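Local coordinates for calcium uptake protein 2, mitochondrial (PDB 6LB7) that binds calcium through an EF-hand and probably helps to regulate entry of the ion into mitochondria through the calcium uniporter, at residues D58-I63 / L76-L81; T85-F89 / F121-Q125; I93-H98 / M180-Q184; E191-K197 / E209-F213; F255-M259 / F274-V278. One frame throughout, in Å; residues are numbered along the deposited sequence.

Contact 1: D58-I63 / L76-L81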
# COMPACT_ATOMS: atom_id res chain seq x y z
N ASP B 58 29.97 29.75 6.01
CA ASP B 58 29.56 30.92 5.23
C ASP B 58 28.30 30.61 4.44
O ASP B 58 27.34 31.39 4.45
CB ASP B 58 30.67 31.37 4.28
CG ASP B 58 31.90 31.85 5.01
OD1 ASP B 58 31.84 32.07 6.24
OD2 ASP B 58 32.93 32.04 4.32
N THR B 59 28.27 29.44 3.79
CA THR B 59 27.11 29.11 2.97
C THR B 59 25.90 28.74 3.83
O THR B 59 24.77 28.77 3.34
CB THR B 59 27.47 27.98 2.01
OG1 THR B 59 28.49 28.39 1.15
CG2 THR B 59 26.29 27.58 1.19
N LEU B 60 26.09 28.43 5.11
CA LEU B 60 24.93 28.05 5.90
C LEU B 60 24.37 29.21 6.70
O LEU B 60 23.16 29.28 6.90
CB LEU B 60 25.26 26.87 6.83
CG LEU B 60 25.38 25.54 6.09
CD1 LEU B 60 25.58 24.37 7.04
CD2 LEU B 60 24.16 25.32 5.18
N SER B 61 25.22 30.13 7.15
CA SER B 61 24.75 31.28 7.92
C SER B 61 24.00 32.25 7.01
O SER B 61 24.59 32.82 6.08
CB SER B 61 25.92 32.01 8.58
OG SER B 61 26.32 31.37 9.79
N GLY B 62 22.72 32.45 7.26
CA GLY B 62 21.97 33.24 6.29
C GLY B 62 20.62 32.66 5.99
O GLY B 62 19.78 33.33 5.38
N ILE B 63 20.38 31.43 6.45
CA ILE B 63 19.06 30.81 6.40
C ILE B 63 18.02 31.65 7.13
O ILE B 63 16.83 31.31 7.12
CB ILE B 63 19.14 29.38 6.99
CG1 ILE B 63 18.08 28.47 6.36
CG2 ILE B 63 19.00 29.39 8.52
CD1 ILE B 63 18.03 27.08 6.97
N LEU B 76 16.68 30.67 -1.15
CA LEU B 76 18.07 30.31 -0.89
C LEU B 76 18.90 30.27 -2.16
O LEU B 76 20.06 30.69 -2.16
CB LEU B 76 18.14 28.95 -0.19
CG LEU B 76 17.67 28.95 1.26
CD1 LEU B 76 17.55 27.50 1.75
CD2 LEU B 76 18.65 29.75 2.10
N GLY B 77 18.37 29.72 -3.23
CA GLY B 77 19.16 29.65 -4.46
C GLY B 77 20.41 28.82 -4.25
O GLY B 77 20.34 27.66 -3.81
N ASP B 78 21.58 29.40 -4.56
CA ASP B 78 22.86 28.71 -4.41
C ASP B 78 23.39 28.75 -2.98
O ASP B 78 24.44 28.16 -2.69
CB ASP B 78 23.91 29.29 -5.35
CG ASP B 78 23.88 28.66 -6.74
OD1 ASP B 78 23.55 27.45 -6.88
OD2 ASP B 78 24.21 29.37 -7.71
N LYS B 79 22.65 29.39 -2.09
CA LYS B 79 23.13 29.59 -0.73
C LYS B 79 22.54 28.53 0.21
O LYS B 79 21.70 28.76 1.08
CB LYS B 79 22.83 31.03 -0.33
CG LYS B 79 22.21 31.24 0.92
CD LYS B 79 23.13 31.41 1.99
CE LYS B 79 22.55 31.63 3.07
NZ LYS B 79 23.43 31.98 3.95
N GLY B 80 23.11 27.34 0.05
CA GLY B 80 22.74 26.24 0.92
C GLY B 80 23.43 24.97 0.51
O GLY B 80 24.19 24.91 -0.46
N LEU B 81 23.12 23.92 1.26
CA LEU B 81 23.80 22.67 1.01
C LEU B 81 22.85 21.56 1.43
O LEU B 81 22.27 21.61 2.51
CB LEU B 81 25.13 22.66 1.78
CG LEU B 81 26.18 21.64 1.51
CD1 LEU B 81 27.31 21.85 2.36
CD2 LEU B 81 25.63 20.37 1.85

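Contact 2: T85-F89 / F121-Q125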
# COMPACT_ATOMS: atom_id res chain seq x y z
N THR B 85 21.76 11.99 1.25
CA THR B 85 20.72 11.50 2.16
C THR B 85 19.50 12.41 2.14
O THR B 85 18.35 11.95 2.02
CB THR B 85 21.29 11.42 3.58
OG1 THR B 85 22.31 10.41 3.65
CG2 THR B 85 20.19 11.12 4.59
N GLU B 86 19.74 13.71 2.26
CA GLU B 86 18.64 14.66 2.33
C GLU B 86 17.92 14.78 0.98
O GLU B 86 16.69 14.92 0.95
CB GLU B 86 19.19 16.00 2.80
CG GLU B 86 19.81 15.89 4.19
CD GLU B 86 20.50 17.17 4.63
OE1 GLU B 86 20.90 17.97 3.75
OE2 GLU B 86 20.64 17.38 5.86
N TYR B 87 18.66 14.70 -0.12
CA TYR B 87 18.06 14.66 -1.46
C TYR B 87 17.06 13.51 -1.59
O TYR B 87 15.93 13.70 -2.04
CB TYR B 87 19.20 14.58 -2.50
CG TYR B 87 18.83 14.12 -3.89
CD1 TYR B 87 19.16 12.85 -4.34
CD2 TYR B 87 18.16 14.98 -4.78
CE1 TYR B 87 18.82 12.43 -5.64
CE2 TYR B 87 17.81 14.56 -6.07
CZ TYR B 87 18.15 13.30 -6.49
OH TYR B 87 17.82 12.90 -7.76
N LEU B 88 17.45 12.30 -1.17
CA LEU B 88 16.52 11.17 -1.24
C LEU B 88 15.31 11.38 -0.34
O LEU B 88 14.19 11.02 -0.71
CB LEU B 88 17.24 9.87 -0.85
CG LEU B 88 18.41 9.38 -1.70
CD1 LEU B 88 18.81 7.99 -1.21
CD2 LEU B 88 18.03 9.37 -3.19
N PHE B 89 15.52 11.95 0.84
CA PHE B 89 14.40 12.21 1.74
C PHE B 89 13.40 13.19 1.11
O PHE B 89 12.18 12.95 1.14
CB PHE B 89 14.92 12.76 3.07
CG PHE B 89 13.83 13.16 4.01
CD1 PHE B 89 13.59 14.49 4.28
CD2 PHE B 89 13.01 12.19 4.57
CE1 PHE B 89 12.57 14.85 5.14
CE2 PHE B 89 11.98 12.55 5.41
CZ PHE B 89 11.77 13.88 5.70
N PHE B 121 17.02 12.37 13.09
CA PHE B 121 17.15 12.65 11.66
C PHE B 121 18.42 12.02 11.11
O PHE B 121 18.45 11.61 9.95
CB PHE B 121 17.15 14.16 11.44
CG PHE B 121 16.92 14.58 10.01
CD1 PHE B 121 15.69 14.38 9.41
CD2 PHE B 121 17.94 15.20 9.28
CE1 PHE B 121 15.46 14.79 8.10
CE2 PHE B 121 17.72 15.60 7.97
CZ PHE B 121 16.48 15.40 7.38
N PHE B 122 19.45 11.92 11.95
CA PHE B 122 20.72 11.35 11.53
C PHE B 122 20.61 9.87 11.19
O PHE B 122 21.50 9.33 10.53
CB PHE B 122 21.76 11.57 12.64
CG PHE B 122 23.16 11.22 12.23
CD1 PHE B 122 23.88 12.06 11.40
CD2 PHE B 122 23.75 10.05 12.66
CE1 PHE B 122 25.17 11.75 11.00
CE2 PHE B 122 25.04 9.72 12.27
CZ PHE B 122 25.75 10.58 11.44
N LYS B 123 19.54 9.21 11.61
CA LYS B 123 19.34 7.82 11.23
C LYS B 123 19.29 7.65 9.71
O LYS B 123 19.74 6.61 9.20
CB LYS B 123 18.04 7.30 11.86
CG LYS B 123 17.76 5.82 11.58
CD LYS B 123 16.39 5.41 12.12
CE LYS B 123 15.26 6.06 11.33
NZ LYS B 123 13.95 6.08 12.07
N LEU B 124 18.76 8.63 8.98
CA LEU B 124 18.72 8.51 7.52
C LEU B 124 20.13 8.42 6.95
O LEU B 124 20.41 7.58 6.07
CB LEU B 124 17.96 9.69 6.91
CG LEU B 124 16.51 9.89 7.41
CD1 LEU B 124 15.86 11.12 6.78
CD2 LEU B 124 15.65 8.65 7.18
N GLN B 125 21.05 9.25 7.45
CA GLN B 125 22.44 9.20 7.00
C GLN B 125 23.08 7.87 7.35
O GLN B 125 23.80 7.28 6.53
CB GLN B 125 23.22 10.36 7.63
CG GLN B 125 24.72 10.37 7.32
CD GLN B 125 25.03 10.61 5.85
OE1 GLN B 125 24.95 11.74 5.36
NE2 GLN B 125 25.40 9.55 5.13
O HOH W 1 24.58 11.70 2.33

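Contact 3: I93-H98 / M180-Q184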
# COMPACT_ATOMS: atom_id res chain seq x y z
N ILE B 93 9.29 12.70 -0.21
CA ILE B 93 8.20 13.54 0.29
C ILE B 93 7.35 14.04 -0.87
O ILE B 93 6.12 14.07 -0.78
CB ILE B 93 8.77 14.71 1.13
CG1 ILE B 93 9.46 14.17 2.39
CG2 ILE B 93 7.67 15.73 1.45
CD1 ILE B 93 8.60 13.21 3.26
N LEU B 94 7.99 14.41 -2.00
CA LEU B 94 7.27 14.93 -3.15
C LEU B 94 6.23 13.97 -3.70
O LEU B 94 5.26 14.42 -4.33
CB LEU B 94 8.26 15.28 -4.28
CG LEU B 94 9.15 16.51 -4.05
CD1 LEU B 94 10.09 16.68 -5.24
CD2 LEU B 94 8.29 17.74 -3.89
N THR B 95 6.39 12.67 -3.47
CA THR B 95 5.42 11.68 -3.95
C THR B 95 4.29 11.41 -2.97
O THR B 95 3.32 10.74 -3.34
CB THR B 95 6.12 10.33 -4.23
OG1 THR B 95 6.65 9.80 -3.01
CG2 THR B 95 7.26 10.51 -5.21
N LYS B 96 4.36 11.90 -1.76
CA LYS B 96 3.40 11.45 -0.77
C LYS B 96 2.09 12.23 -0.86
O LYS B 96 2.10 13.45 -0.99
CB LYS B 96 3.95 11.62 0.65
CG LYS B 96 5.27 10.92 0.91
CD LYS B 96 5.07 9.44 1.01
CE LYS B 96 6.30 8.75 1.61
NZ LYS B 96 6.11 7.28 1.53
N PRO B 97 0.96 11.55 -0.73
CA PRO B 97 -0.27 12.25 -0.35
C PRO B 97 -0.10 12.91 1.01
O PRO B 97 0.82 12.59 1.77
CB PRO B 97 -1.32 11.13 -0.30
CG PRO B 97 -0.52 9.90 0.07
CD PRO B 97 0.82 10.08 -0.64
N HIS B 98 -1.00 13.84 1.33
CA HIS B 98 -0.88 14.55 2.60
C HIS B 98 -0.92 13.58 3.78
O HIS B 98 -0.21 13.78 4.77
CB HIS B 98 -1.98 15.60 2.73
CG HIS B 98 -1.67 16.64 3.76
ND1 HIS B 98 -1.86 16.42 5.12
CD2 HIS B 98 -1.16 17.88 3.65
CE1 HIS B 98 -1.48 17.49 5.79
NE2 HIS B 98 -1.06 18.40 4.92
N MET B 180 6.75 20.20 4.56
CA MET B 180 6.47 19.25 3.48
C MET B 180 5.35 19.75 2.56
O MET B 180 5.44 19.60 1.34
CB MET B 180 6.10 17.88 4.06
CG MET B 180 7.16 17.31 4.98
SD MET B 180 8.84 17.42 4.29
CE MET B 180 9.82 17.56 5.79
N GLU B 181 4.27 20.30 3.13
CA GLU B 181 3.26 20.95 2.30
C GLU B 181 3.89 22.04 1.44
O GLU B 181 3.56 22.19 0.26
CB GLU B 181 2.15 21.56 3.17
CG GLU B 181 1.26 20.57 3.94
CD GLU B 181 0.43 21.26 5.04
OE1 GLU B 181 -0.49 20.62 5.61
OE2 GLU B 181 0.71 22.44 5.35
N ASN B 182 4.77 22.85 2.03
CA ASN B 182 5.36 23.96 1.31
C ASN B 182 6.37 23.48 0.26
O ASN B 182 6.55 24.15 -0.77
CB ASN B 182 6.03 24.92 2.29
CG ASN B 182 5.01 25.86 2.97
OD1 ASN B 182 3.94 26.13 2.43
ND2 ASN B 182 5.35 26.36 4.16
N LEU B 183 7.06 22.37 0.52
CA LEU B 183 7.93 21.78 -0.50
C LEU B 183 7.12 21.37 -1.73
O LEU B 183 7.47 21.75 -2.86
CB LEU B 183 8.67 20.57 0.08
CG LEU B 183 9.41 19.69 -0.92
CD1 LEU B 183 10.60 20.46 -1.50
CD2 LEU B 183 9.85 18.39 -0.25
N GLN B 184 6.03 20.62 -1.53
CA GLN B 184 5.18 20.25 -2.66
C GLN B 184 4.62 21.49 -3.35
O GLN B 184 4.65 21.59 -4.58
CB GLN B 184 4.05 19.33 -2.20
CG GLN B 184 4.50 17.99 -1.61
CD GLN B 184 3.35 17.03 -1.43
OE1 GLN B 184 2.19 17.44 -1.40
NE2 GLN B 184 3.66 15.73 -1.32
O HOH W 2 0.12 15.94 -2.39

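Contact 4: E191-K197 / E209-F213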
# COMPACT_ATOMS: atom_id res chain seq x y z
N GLU B 191 7.18 24.70 -11.31
CA GLU B 191 6.85 24.03 -12.57
C GLU B 191 5.74 24.77 -13.31
O GLU B 191 5.77 24.88 -14.54
CB GLU B 191 6.46 22.58 -12.32
CG GLU B 191 7.66 21.74 -11.88
CD GLU B 191 7.38 20.25 -11.89
OE1 GLU B 191 6.23 19.84 -11.60
OE2 GLU B 191 8.32 19.49 -12.21
N PHE B 192 4.75 25.30 -12.59
CA PHE B 192 3.71 26.05 -13.26
C PHE B 192 4.29 27.18 -14.11
O PHE B 192 3.97 27.31 -15.29
CB PHE B 192 2.73 26.64 -12.26
CG PHE B 192 1.60 27.41 -12.90
CD1 PHE B 192 1.69 28.78 -13.08
CD2 PHE B 192 0.46 26.74 -13.34
CE1 PHE B 192 0.65 29.49 -13.68
CE2 PHE B 192 -0.58 27.44 -13.92
CZ PHE B 192 -0.48 28.81 -14.10
N LEU B 193 5.15 28.01 -13.52
CA LEU B 193 5.70 29.13 -14.28
C LEU B 193 6.70 28.67 -15.34
O LEU B 193 6.81 29.29 -16.40
CB LEU B 193 6.34 30.14 -13.35
CG LEU B 193 5.23 31.00 -12.74
CD1 LEU B 193 5.75 31.74 -11.52
CD2 LEU B 193 4.64 31.95 -13.80
N GLN B 194 7.42 27.58 -15.06
CA GLN B 194 8.32 27.03 -16.06
C GLN B 194 7.56 26.64 -17.33
O GLN B 194 7.94 27.00 -18.45
CB GLN B 194 9.07 25.82 -15.46
CG GLN B 194 10.08 25.17 -16.34
CD GLN B 194 11.17 26.09 -16.78
OE1 GLN B 194 11.52 26.95 -16.14
NE2 GLN B 194 11.69 25.92 -17.88
N PHE B 195 6.43 25.95 -17.19
CA PHE B 195 5.74 25.51 -18.38
C PHE B 195 4.75 26.54 -18.90
O PHE B 195 4.44 26.53 -20.10
CB PHE B 195 5.06 24.15 -18.12
CG PHE B 195 6.06 23.02 -18.03
CD1 PHE B 195 6.44 22.33 -19.17
CD2 PHE B 195 6.66 22.72 -16.83
CE1 PHE B 195 7.41 21.34 -19.09
CE2 PHE B 195 7.62 21.72 -16.75
CZ PHE B 195 7.99 21.02 -17.87
N SER B 196 4.27 27.45 -18.05
CA SER B 196 3.50 28.55 -18.63
C SER B 196 4.39 29.60 -19.29
O SER B 196 3.85 30.53 -19.91
CB SER B 196 2.61 29.22 -17.59
OG SER B 196 3.35 30.17 -16.85
N LYS B 197 5.71 29.47 -19.17
CA LYS B 197 6.69 30.42 -19.75
C LYS B 197 6.55 31.81 -19.16
O LYS B 197 6.79 32.81 -19.85
CB LYS B 197 6.60 30.50 -21.28
CG LYS B 197 7.26 29.39 -22.00
CD LYS B 197 6.56 28.13 -21.82
CE LYS B 197 6.61 27.33 -22.86
NZ LYS B 197 5.93 26.14 -22.65
N GLU B 209 2.43 19.86 -22.19
CA GLU B 209 3.89 19.77 -22.20
C GLU B 209 4.43 19.38 -20.84
O GLU B 209 5.36 18.57 -20.75
CB GLU B 209 4.52 21.10 -22.61
CG GLU B 209 4.34 21.51 -24.03
CD GLU B 209 4.77 22.95 -24.22
OE1 GLU B 209 4.29 23.61 -25.16
OE2 GLU B 209 5.58 23.44 -23.40
N TRP B 210 3.90 19.98 -19.76
CA TRP B 210 4.28 19.53 -18.43
C TRP B 210 3.97 18.04 -18.25
O TRP B 210 4.81 17.26 -17.78
CB TRP B 210 3.55 20.36 -17.37
CG TRP B 210 3.71 19.81 -15.98
CD1 TRP B 210 4.76 20.03 -15.12
CD2 TRP B 210 2.79 18.95 -15.29
NE1 TRP B 210 4.55 19.36 -13.94
CE2 TRP B 210 3.35 18.69 -14.02
CE3 TRP B 210 1.56 18.36 -15.62
CZ2 TRP B 210 2.72 17.86 -13.08
CZ3 TRP B 210 0.94 17.53 -14.68
CH2 TRP B 210 1.52 17.29 -13.42
N LEU B 211 2.76 17.62 -18.63
CA LEU B 211 2.32 16.26 -18.32
C LEU B 211 3.18 15.22 -19.03
O LEU B 211 3.46 14.16 -18.48
CB LEU B 211 0.85 16.10 -18.70
CG LEU B 211 0.12 14.78 -18.44
CD1 LEU B 211 0.03 14.52 -16.98
CD2 LEU B 211 -1.28 14.82 -19.04
N LEU B 212 3.61 15.52 -20.25
CA LEU B 212 4.35 14.61 -21.11
C LEU B 212 5.86 14.81 -21.02
O LEU B 212 6.61 14.19 -21.76
CB LEU B 212 3.90 14.79 -22.57
CG LEU B 212 2.45 14.39 -22.87
CD1 LEU B 212 2.02 14.85 -24.25
CD2 LEU B 212 2.33 12.88 -22.75
N PHE B 213 6.32 15.68 -20.12
CA PHE B 213 7.72 16.07 -20.11
C PHE B 213 8.66 14.89 -19.86
O PHE B 213 9.77 14.87 -20.39
CB PHE B 213 7.94 17.15 -19.07
CG PHE B 213 9.27 17.83 -19.17
CD1 PHE B 213 9.56 18.64 -20.25
CD2 PHE B 213 10.22 17.67 -18.19
CE1 PHE B 213 10.79 19.28 -20.34
CE2 PHE B 213 11.46 18.30 -18.28
CZ PHE B 213 11.74 19.11 -19.35

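Contact 5: F255-M259 / F274-V278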
# COMPACT_ATOMS: atom_id res chain seq x y z
N PHE B 255 -6.33 5.50 -7.40
CA PHE B 255 -6.88 5.75 -8.72
C PHE B 255 -6.71 4.55 -9.64
O PHE B 255 -7.61 4.21 -10.41
CB PHE B 255 -6.25 7.00 -9.35
CG PHE B 255 -6.78 7.30 -10.72
CD1 PHE B 255 -6.05 6.94 -11.85
CD2 PHE B 255 -8.02 7.93 -10.89
CE1 PHE B 255 -6.54 7.20 -13.13
CE2 PHE B 255 -8.52 8.20 -12.16
CZ PHE B 255 -7.77 7.83 -13.29
N ALA B 256 -5.54 3.90 -9.58
CA ALA B 256 -5.31 2.72 -10.42
C ALA B 256 -6.21 1.55 -10.02
O ALA B 256 -6.67 0.79 -10.88
CB ALA B 256 -3.85 2.31 -10.37
N ILE B 257 -6.46 1.38 -8.71
CA ILE B 257 -7.40 0.36 -8.26
C ILE B 257 -8.80 0.64 -8.81
O ILE B 257 -9.50 -0.27 -9.26
CB ILE B 257 -7.42 0.27 -6.72
CG1 ILE B 257 -6.13 -0.38 -6.19
CG2 ILE B 257 -8.66 -0.49 -6.24
CD1 ILE B 257 -5.81 -0.02 -4.74
N ALA B 258 -9.22 1.90 -8.77
CA ALA B 258 -10.53 2.24 -9.32
C ALA B 258 -10.57 1.98 -10.82
O ALA B 258 -11.53 1.39 -11.33
CB ALA B 258 -10.86 3.70 -9.00
N MET B 259 -9.50 2.35 -11.54
CA MET B 259 -9.44 2.08 -12.98
C MET B 259 -9.53 0.59 -13.26
O MET B 259 -10.21 0.17 -14.21
CB MET B 259 -8.16 2.65 -13.59
CG MET B 259 -8.15 4.18 -13.74
SD MET B 259 -9.54 4.76 -14.75
CE MET B 259 -10.54 5.56 -13.52
N PHE B 274 -14.41 8.57 -14.91
CA PHE B 274 -13.17 9.22 -14.51
C PHE B 274 -13.42 10.11 -13.30
O PHE B 274 -12.71 10.02 -12.29
CB PHE B 274 -12.62 10.02 -15.69
CG PHE B 274 -11.22 10.53 -15.49
CD1 PHE B 274 -10.13 9.76 -15.87
CD2 PHE B 274 -10.99 11.77 -14.95
CE1 PHE B 274 -8.83 10.24 -15.70
CE2 PHE B 274 -9.70 12.26 -14.78
CZ PHE B 274 -8.62 11.50 -15.16
N LYS B 275 -14.48 10.92 -13.37
CA LYS B 275 -14.84 11.81 -12.27
C LYS B 275 -15.04 11.05 -10.97
O LYS B 275 -14.53 11.45 -9.92
CB LYS B 275 -16.11 12.60 -12.62
CG LYS B 275 -15.90 13.76 -13.59
CD LYS B 275 -17.21 14.53 -13.80
CE LYS B 275 -16.97 15.92 -14.36
NZ LYS B 275 -18.27 16.62 -14.67
N ARG B 276 -15.79 9.94 -11.03
CA ARG B 276 -16.04 9.26 -9.76
C ARG B 276 -14.78 8.58 -9.24
O ARG B 276 -14.45 8.66 -8.04
CB ARG B 276 -17.17 8.24 -9.94
CG ARG B 276 -17.60 7.49 -8.71
CD ARG B 276 -18.83 8.03 -8.11
NE ARG B 276 -19.37 7.20 -7.23
CZ ARG B 276 -20.23 6.40 -7.52
NH1 ARG B 276 -20.66 6.31 -8.67
NH2 ARG B 276 -20.66 5.68 -6.66
N ALA B 277 -13.91 8.04 -10.09
CA ALA B 277 -12.63 7.52 -9.61
C ALA B 277 -11.76 8.61 -9.01
O ALA B 277 -11.03 8.37 -8.03
CB ALA B 277 -11.89 6.86 -10.76
N VAL B 278 -11.78 9.81 -9.61
CA VAL B 278 -11.02 10.93 -9.05
C VAL B 278 -11.54 11.25 -7.66
O VAL B 278 -10.77 11.40 -6.71
CB VAL B 278 -11.10 12.16 -9.98
CG1 VAL B 278 -10.70 13.41 -9.22
CG2 VAL B 278 -10.20 11.96 -11.20

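Contact 1: D58-I63 / L76-L81
The long side chain of K79 lies across the C-terminal end of helix 53-60, among several of its backbone carbonyls. Its CD rests 3.4 Å from T59 O, and a bend at chi2 carries the amine on toward the turn beyond the helix. K79 NZ is placed 2.6 Å from S61 O, but also against the CA of poorly ordered G62, so the exact position of the amine is doubtful. A positive charge is at home here, because the carbonyls of a helix end probably present partial negative charge. The partner segment is shaped by a type II' beta turn from L76 to K79, closed by K79 N bonding to L76 O at 2.9 Å. G77 occupies its second position with positive phi, which a residue without a beta carbon adopts easily. Beyond the turn, the methyl of T59 touches the chain at G80, with CG2 3.4 Å from G80 N; the threonine hydroxyl turns back to D55 O within its own helix. L60 and I63 carry the apolar part: L60 CD2 approaches L81 CB at 4.4 Å, I63 CG1 lies beside L76 CD2, and T157 of helix 157-163 touches L60, I63 and L76.

Contact 2: T85-F89 / F121-Q125
T85 sets its methyl against the start of the L124 side chain, with T85 CG2 3.5 Å from L124 CB. With T85 OG1 beside the backbone N (chi1 -67°), the methyl stands anti to that N and faces helix 118-129, while OG1 borders Q125. One turn further on, F89 and F121 form a T-shaped pair: the edge of F121 points at the face of F89, with centroids 5.7 Å apart and planes at 89°. F121 CE1 is the atom above that face, set toward its rim. L124 fills in alongside, its CD1 3.8 Å from F89 CD2. Replacing T85 by glycine would probably leave a gap beside L124 CB and take away the hydroxyl beside Q125, so that the helices fit less closely at this point.

Polar atoms border this apolar patch. Water 1 accepts from T85 N and donates to Q125 OE1 at 3.1 Å, so it bridges the two helices; Q125 NE2 is bonded in turn to S129 OG. E86 OE2 lies near the plane of the F121 ring, 4.0 Å from CE2, where ring hydrogens are slightly positive. That carboxylate is fixed by two further partners, T156 OG1 on OE2 and S83 N on OE1. Helix 118-129 is the exiting helix of the EF-hand, and the F121 side chain is about 10 Å from the calcium ion. Segments 85-89 and 121-125 run at 108° to each other, helix 157-163 packs on E86 through L158 and Q159, and T85 and L124 each also pack on an aromatic side chain of another protein chain.

Contact 3: I93-H98 / M180-Q184
The C-terminal part of helix 84-94 and the loop after it are fastened to the middle of the long helix 173-196, with Q184 at the junction of the two. The amide nitrogen of Q184 donates twice to main-chain carbonyls. It reaches K96 O at 2.8 Å, in the carbonyl plane and with an N-H...O angle of 161°, and I93 O at 3.0 Å from a tilted direction. I93 O also accepts from K96 N, which comes from the opposite face of the carbonyl. Both acceptors lie close to the plane of the Q184 amide, so the two bonds together fix its rotation. Its other atom, OE1, takes a bond from water 2, which adds a weak one to K96 O. Glutamine suits the place because its primary amide has two N-H groups for two carbonyls, and its chain, extended beyond CG, is long enough to bring them there.

Beside the amide the packing is apolar. I93 CG2 sits 3.5 Å from M180 SD and touches L183 CD2 as well, while L94 CD2 meets L183 CG at 3.7 Å, the two leucines crossing at about a right angle. Further along the loop, H98 NE2 donates to E181 OE1 at the edge of its ring. The modelled 2.4 Å is too short to be trusted, and only the edge-on approach is to be read from it; R177 forms a salt bridge to the same oxygen. An amide that takes up carbonyls near the C-terminal end of another helix is a tertiary tie, here between helix 84-94 and helix 173-196.

Contact 4: E191-K197 / E209-F213
E191 accepts a nearly straight hydrogen bond from the indole of W210, NE1 to OE1 at 2.9 Å with an N-H...O angle of 165°. The oxygen lies close to the indole plane, while the N-H meets it from above the carboxylate plane. The other oxygen, OE2, is salt-bridged to R321 and R318, which probably stabilises this buried charge. At the far end, K197 NZ pairs with E209 OE2 at 2.8 Å, a salt bridge whose hydrogen bond is weak, and also donates to F195 O at 3.0 Å. Lysine has the flexible chain for this, bent at chi2 and chi3.

Between these polar ends lies the F195 ring. W210 CA makes a CH-pi contact 3.7 Å from its centroid, and the edge of W210 is also turned toward the face of F195. F195 in turn sets CZ edge-on over the face of F213, CE1 coming closest, 3.6 Å from F213 CD1. At F195, an alanine is likely to leave a gap between W210 and F213 and cost W210 CA its CH-pi partner. Around this aromatic cluster, M202 touches F195, F242 and C246 of helix 239-249 meet W210, and R318 of helix 308-320 forms a cation-pi contact with the indole.

Contact 5: F255-M259 / F274-V278
The methyl of A277 is the bump of this contact, and the hollow that receives it is made by F255, A258 and M259 on the facing helix. A277 CB lies 3.8 Å from A258 CB, and this small-on-small meeting marks the nearest approach of the two backbones. M259 bends at chi2 and chi3 to bring its terminal methyl round to the same spot; CE is 3.3 Å from A277 CB, a tight fit. The third wall is the F255 ring, whose CE2 comes 3.9 Å from the alanine methyl. Alanine suits this site because F255, A258 and M259 already crowd its methyl.

F255 also acts as a bump of its own. With CG anti to the backbone N (chi1 179°), its ring reaches across and directs an edge at the face of F274, an offset edge-to-face pair with centroids 5.5 Å apart. F255 CZ touches F274 CE1 at 3.6 Å, and V278 CG2 lies beside F255 CE2. F248, F311 and L312 close round F255 from other helices.

Segments 255-259 and 274-278 run at 141° here, their axes 9.5 Å apart, consistent with the helix pair of an EF-hand-like unit. Across the contact the side chains meet through carbon alone, so cohesion probably rests on the hydrophobic effect and closeness of fit rather than on directed bonds.

In the fold
Contacts 1, 2 and 3 lie in the part of the fold that holds the bound calcium ion, and contacts 4 and 5 in the part built from later helices. Contacts 2 and 3 share helix 84-94, alternate along the chain and touch through F89 and M180; contact 1 closes just before contact 2 opens and touches it where L81 meets E86. Contact 3 lies nearest the chain centre, about 7 Å from it. Helix 173-196 carries it on to contact 4, about 19 Å away between centres. Contact 5 comes last, with its centre about 43 Å from that of contact 1. Helix 173-196 thus physically joins the calcium-bearing region to the later helices.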